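Local coordinates for protein putative enoyl-CoA hydratase/isomerase (Mycobacterium abscessus, PDB 3RSI) that belongs to the enoyl-CoA hydratase/isomerase (crotonase) family and probably acts as a hydro-lyase or isomerase on acyl-CoA substrates in lipid metabolism, at residues V152-K155 / R156-Y160; R127-D130 / E131-F135. All blocks are in the same frame, centred on the assembly; numbering follows the deposited sequence.

How the interactions relate
Along the chain from the N terminus, interaction 2 comes first and closes before interaction 1 opens, so the two stand in series and neither encloses the other. Residues 127-135 close a tight turn between strand 126-130, the middle strand of a parallel sheet, and strand 134-136, which belongs to a different, mixed sheet. The chain then runs on to helix 150-157, and interaction 1 closes the last turn of that helix and leads into helix 160-169. Although their centres are 18 Å apart, the two meet through R127 NH2 and Q157 OE1, 2.8 Å apart and probably hydrogen-bonded, which ties the parallel sheet to the helix.

Interaction 1: residues V152-K155 / R156-Y160; sequences VRLK and RQIPY
V152 and R156 meet one turn apart at the C-terminal end of helix 150-157, in the crotonase-type fold, and they illustrate how a last helical turn can be gripped by both backbone and side chains. The backbone bonds come first. R156 N donates to R153 O at 2.8 Å, a short, three-residue step. L154 O takes two donors, Q157 N and I158 N, each 3.0 Å from L154 O: Q157 N, again three residues on, stands well above the carbonyl plane, whereas I158 N, four residues on, approaches almost along the C=O axis.

Side chains add a second polar cluster at V152 O. The arginine chain of R156, extended from CG to NE, lies alongside V152 and makes a weak bond from NE to V152 O, 3.0 Å long and bent to 129°. K155 NZ donates to the same oxygen, V152 O, at 3.1 Å; with CG lodged between the backbone N and the carbonyl carbon (chi1 62°) and a bend at the last torsion, the lysine chain curls back along its own helix. Neither cation depends on V152 O alone, since in the second subunit I219 O receives K155 NZ and L225 O receives R156 NH2, and W224 there makes a cation-pi contact with K155. The turn is thus part of a subunit interface.

Packing completes it. V152 CG1 sits over one face of the R156 guanidinium, offset from its centre. Separately, L154 CD1 and I158 CD1 make an apolar contact at 4.0 Å. Beyond the turn, a water lies 2.9 Å from K155 O, to which it probably donates, and accepts a weak bond from Y160 N at 2.8 Å.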
# COMPACT_ATOMS: atom_id res chain seq x y z
N VAL B 152 -7.15 10.41 -6.18
CA VAL B 152 -7.35 10.12 -4.75
C VAL B 152 -6.96 8.67 -4.41
O VAL B 152 -6.16 8.42 -3.49
CB VAL B 152 -8.82 10.34 -4.36
CG1 VAL B 152 -9.13 9.80 -2.95
CG2 VAL B 152 -9.19 11.84 -4.47
N ARG B 153 -7.47 7.72 -5.20
CA ARG B 153 -7.53 6.31 -4.80
C ARG B 153 -6.36 5.43 -5.19
O ARG B 153 -5.99 4.55 -4.43
CB ARG B 153 -8.79 5.65 -5.34
CG ARG B 153 -10.06 6.15 -4.72
CD ARG B 153 -11.22 5.90 -5.64
NE ARG B 153 -12.48 6.26 -5.02
CZ ARG B 153 -13.63 6.30 -5.67
NH1 ARG B 153 -13.67 6.03 -6.96
NH2 ARG B 153 -14.74 6.63 -5.02
N LEU B 154 -5.81 5.63 -6.38
CA LEU B 154 -4.94 4.61 -6.98
C LEU B 154 -3.73 4.33 -6.11
O LEU B 154 -3.43 3.15 -5.83
CB LEU B 154 -4.49 4.99 -8.39
CG LEU B 154 -3.79 3.88 -9.19
CD1 LEU B 154 -4.69 2.60 -9.25
CD2 LEU B 154 -3.44 4.35 -10.62
N LYS B 155 -3.08 5.40 -5.64
CA LYS B 155 -1.93 5.29 -4.74
C LYS B 155 -2.29 4.66 -3.41
O LYS B 155 -1.40 4.23 -2.71
CB LYS B 155 -1.27 6.65 -4.46
CG LYS B 155 -2.21 7.63 -3.74
CD LYS B 155 -1.53 8.85 -3.24
CE LYS B 155 -2.45 9.65 -2.33
NZ LYS B 155 -3.64 10.25 -3.04
N ARG B 156 -3.57 4.65 -3.05
CA ARG B 156 -3.98 3.99 -1.80
C ARG B 156 -4.05 2.48 -1.95
O ARG B 156 -4.04 1.75 -0.95
CB ARG B 156 -5.34 4.49 -1.33
CG ARG B 156 -5.40 5.98 -1.12
CD ARG B 156 -6.75 6.41 -0.68
NE ARG B 156 -6.82 7.87 -0.62
CZ ARG B 156 -7.63 8.56 0.18
NH1 ARG B 156 -8.47 7.95 1.03
NH2 ARG B 156 -7.55 9.87 0.16
N GLN B 157 -4.19 2.03 -3.19
CA GLN B 157 -4.51 0.65 -3.48
C GLN B 157 -3.34 -0.16 -4.06
O GLN B 157 -3.32 -1.39 -3.93
CB GLN B 157 -5.70 0.61 -4.43
CG GLN B 157 -6.95 1.25 -3.83
CD GLN B 157 -8.23 0.90 -4.60
OE1 GLN B 157 -8.22 0.08 -5.52
NE2 GLN B 157 -9.35 1.51 -4.18
N ILE B 158 -2.39 0.53 -4.70
CA ILE B 158 -1.16 -0.08 -5.27
C ILE B 158 0.05 0.81 -4.96
O ILE B 158 -0.10 1.98 -4.62
CB ILE B 158 -1.25 -0.31 -6.80
CG1 ILE B 158 -1.15 1.01 -7.58
CG2 ILE B 158 -2.51 -1.08 -7.18
CD1 ILE B 158 -1.11 0.79 -9.12
N PRO B 159 1.26 0.26 -5.11
CA PRO B 159 2.42 1.06 -4.72
C PRO B 159 2.48 2.43 -5.40
O PRO B 159 2.31 2.54 -6.62
CB PRO B 159 3.60 0.18 -5.08
CG PRO B 159 3.07 -1.21 -4.84
CD PRO B 159 1.65 -1.15 -5.34
N TYR B 160 2.69 3.44 -4.57
CA TYR B 160 2.75 4.84 -4.96
C TYR B 160 3.46 5.08 -6.27
O TYR B 160 2.93 5.77 -7.13
CB TYR B 160 3.50 5.58 -3.87
CG TYR B 160 3.62 7.07 -4.01
CD1 TYR B 160 2.63 7.91 -3.48
CD2 TYR B 160 4.73 7.65 -4.58
CE1 TYR B 160 2.75 9.29 -3.55
CE2 TYR B 160 4.87 9.02 -4.66
CZ TYR B 160 3.87 9.84 -4.14
OH TYR B 160 4.00 11.22 -4.23
O HOH W 1 1.23 3.26 -2.13

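Interaction 2: residues R127-D130 / E131-F135; sequences RVSD and EHATF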
# COMPACT_ATOMS: atom_id res chain seq x y z
N ARG B 127 -10.86 -8.72 -7.70
CA ARG B 127 -10.55 -8.44 -9.10
C ARG B 127 -9.82 -9.59 -9.74
O ARG B 127 -8.75 -9.98 -9.28
CB ARG B 127 -9.69 -7.17 -9.19
CG ARG B 127 -10.39 -5.93 -8.65
CD ARG B 127 -9.44 -4.77 -8.38
NE ARG B 127 -10.07 -3.75 -7.52
CZ ARG B 127 -9.43 -2.74 -6.93
NH1 ARG B 127 -8.13 -2.58 -7.11
NH2 ARG B 127 -10.10 -1.90 -6.14
N VAL B 128 -10.41 -10.12 -10.81
CA VAL B 128 -9.85 -11.22 -11.57
C VAL B 128 -9.48 -10.71 -12.96
O VAL B 128 -10.34 -10.16 -13.68
CB VAL B 128 -10.86 -12.37 -11.74
CG1 VAL B 128 -10.20 -13.54 -12.52
CG2 VAL B 128 -11.38 -12.83 -10.37
N SER B 129 -8.22 -10.89 -13.35
CA SER B 129 -7.77 -10.44 -14.67
C SER B 129 -7.53 -11.59 -15.64
O SER B 129 -6.75 -12.52 -15.37
CB SER B 129 -6.49 -9.63 -14.56
OG SER B 129 -6.07 -9.16 -15.82
N ASP B 130 -8.17 -11.49 -16.79
CA ASP B 130 -7.77 -12.28 -17.95
C ASP B 130 -6.28 -12.05 -18.20
O ASP B 130 -5.78 -10.93 -18.10
CB ASP B 130 -8.58 -11.85 -19.18
CG ASP B 130 -8.41 -12.78 -20.35
OD1 ASP B 130 -7.35 -12.73 -21.00
OD2 ASP B 130 -9.36 -13.54 -20.63
N GLU B 131 -5.58 -13.13 -18.51
CA GLU B 131 -4.22 -13.15 -19.03
C GLU B 131 -3.87 -11.99 -19.98
O GLU B 131 -2.76 -11.46 -19.95
CB GLU B 131 -4.10 -14.44 -19.86
CG GLU B 131 -2.84 -15.12 -19.79
CD GLU B 131 -2.80 -16.31 -20.74
OE1 GLU B 131 -3.85 -16.95 -21.04
OE2 GLU B 131 -1.68 -16.59 -21.19
N HIS B 132 -4.80 -11.66 -20.86
CA HIS B 132 -4.53 -10.68 -21.91
C HIS B 132 -5.11 -9.28 -21.63
O HIS B 132 -4.96 -8.39 -22.44
CB HIS B 132 -5.01 -11.19 -23.27
CG HIS B 132 -4.41 -12.50 -23.66
ND1 HIS B 132 -3.05 -12.72 -23.66
CD2 HIS B 132 -4.97 -13.65 -24.11
CE1 HIS B 132 -2.81 -13.96 -24.05
NE2 HIS B 132 -3.96 -14.54 -24.33
N ALA B 133 -5.77 -9.09 -20.49
CA ALA B 133 -6.23 -7.77 -20.07
C ALA B 133 -5.08 -6.77 -19.90
O ALA B 133 -3.93 -7.16 -19.63
CB ALA B 133 -7.03 -7.86 -18.81
N THR B 134 -5.39 -5.50 -20.10
CA THR B 134 -4.46 -4.39 -19.83
C THR B 134 -5.19 -3.35 -18.99
O THR B 134 -6.42 -3.28 -19.01
CB THR B 134 -3.94 -3.74 -21.14
OG1 THR B 134 -5.04 -3.30 -21.96
CG2 THR B 134 -3.09 -4.72 -21.92
N PHE B 135 -4.42 -2.55 -18.25
CA PHE B 135 -4.94 -1.58 -17.29
C PHE B 135 -4.26 -0.23 -17.45
O PHE B 135 -3.05 -0.14 -17.41
CB PHE B 135 -4.70 -2.10 -15.88
CG PHE B 135 -5.37 -3.42 -15.63
CD1 PHE B 135 -6.61 -3.47 -15.02
CD2 PHE B 135 -4.79 -4.60 -16.07
CE1 PHE B 135 -7.27 -4.71 -14.83
CE2 PHE B 135 -5.43 -5.83 -15.89
CZ PHE B 135 -6.67 -5.88 -15.25
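D130 and H132 meet through a carboxylate that folds over the start of its own turn. The D130 side chain, with CG anti to the backbone N (chi1 -169°), brings OD1 to H132 N at 2.8 Å. This bond is nearly straight, at 170°, and uses the anti lone pair of OD1, the one turned away from OD2. It makes an Asx turn inside the type I beta turn that runs from D130 to A133, a compact example of a side chain and a backbone carbonyl closing the same bend. OD2 is held separately, by G191 N, so both carboxylate oxygens have a partner and the rotation of the group is fixed.

The carbonyl oxygen of D130 is gripped from both faces of its plane. A133 N closes the beta turn on one side, 3.0 Å from D130 O, and S129 OG donates to D130 O from the other at 2.9 Å. The hydroxyl gets there because OG stands anti to the backbone N (chi1 -178°), and this also sets it against two apolar partners. S129 OG lies in the plane of the F135 ring, at the edge, 3.4 Å from both CE2 and CZ, and it touches A133 CB at the same distance. On the exposed side of the turn, E131 CB rests over the centre of the H132 ring, 4.2 Å above it, while E131 OE1 accepts a hydrogen bond from A190 N.

The turn joins two sheets, linking strand 126-130 of the parallel one to strand 134-136 of the mixed one. S129 bonds through its backbone to strand 186-188, beside strand 126-130, and its side chain touches A175 of helix 175-180; F135 touches A178 of that helix and L121 of helix 116-121.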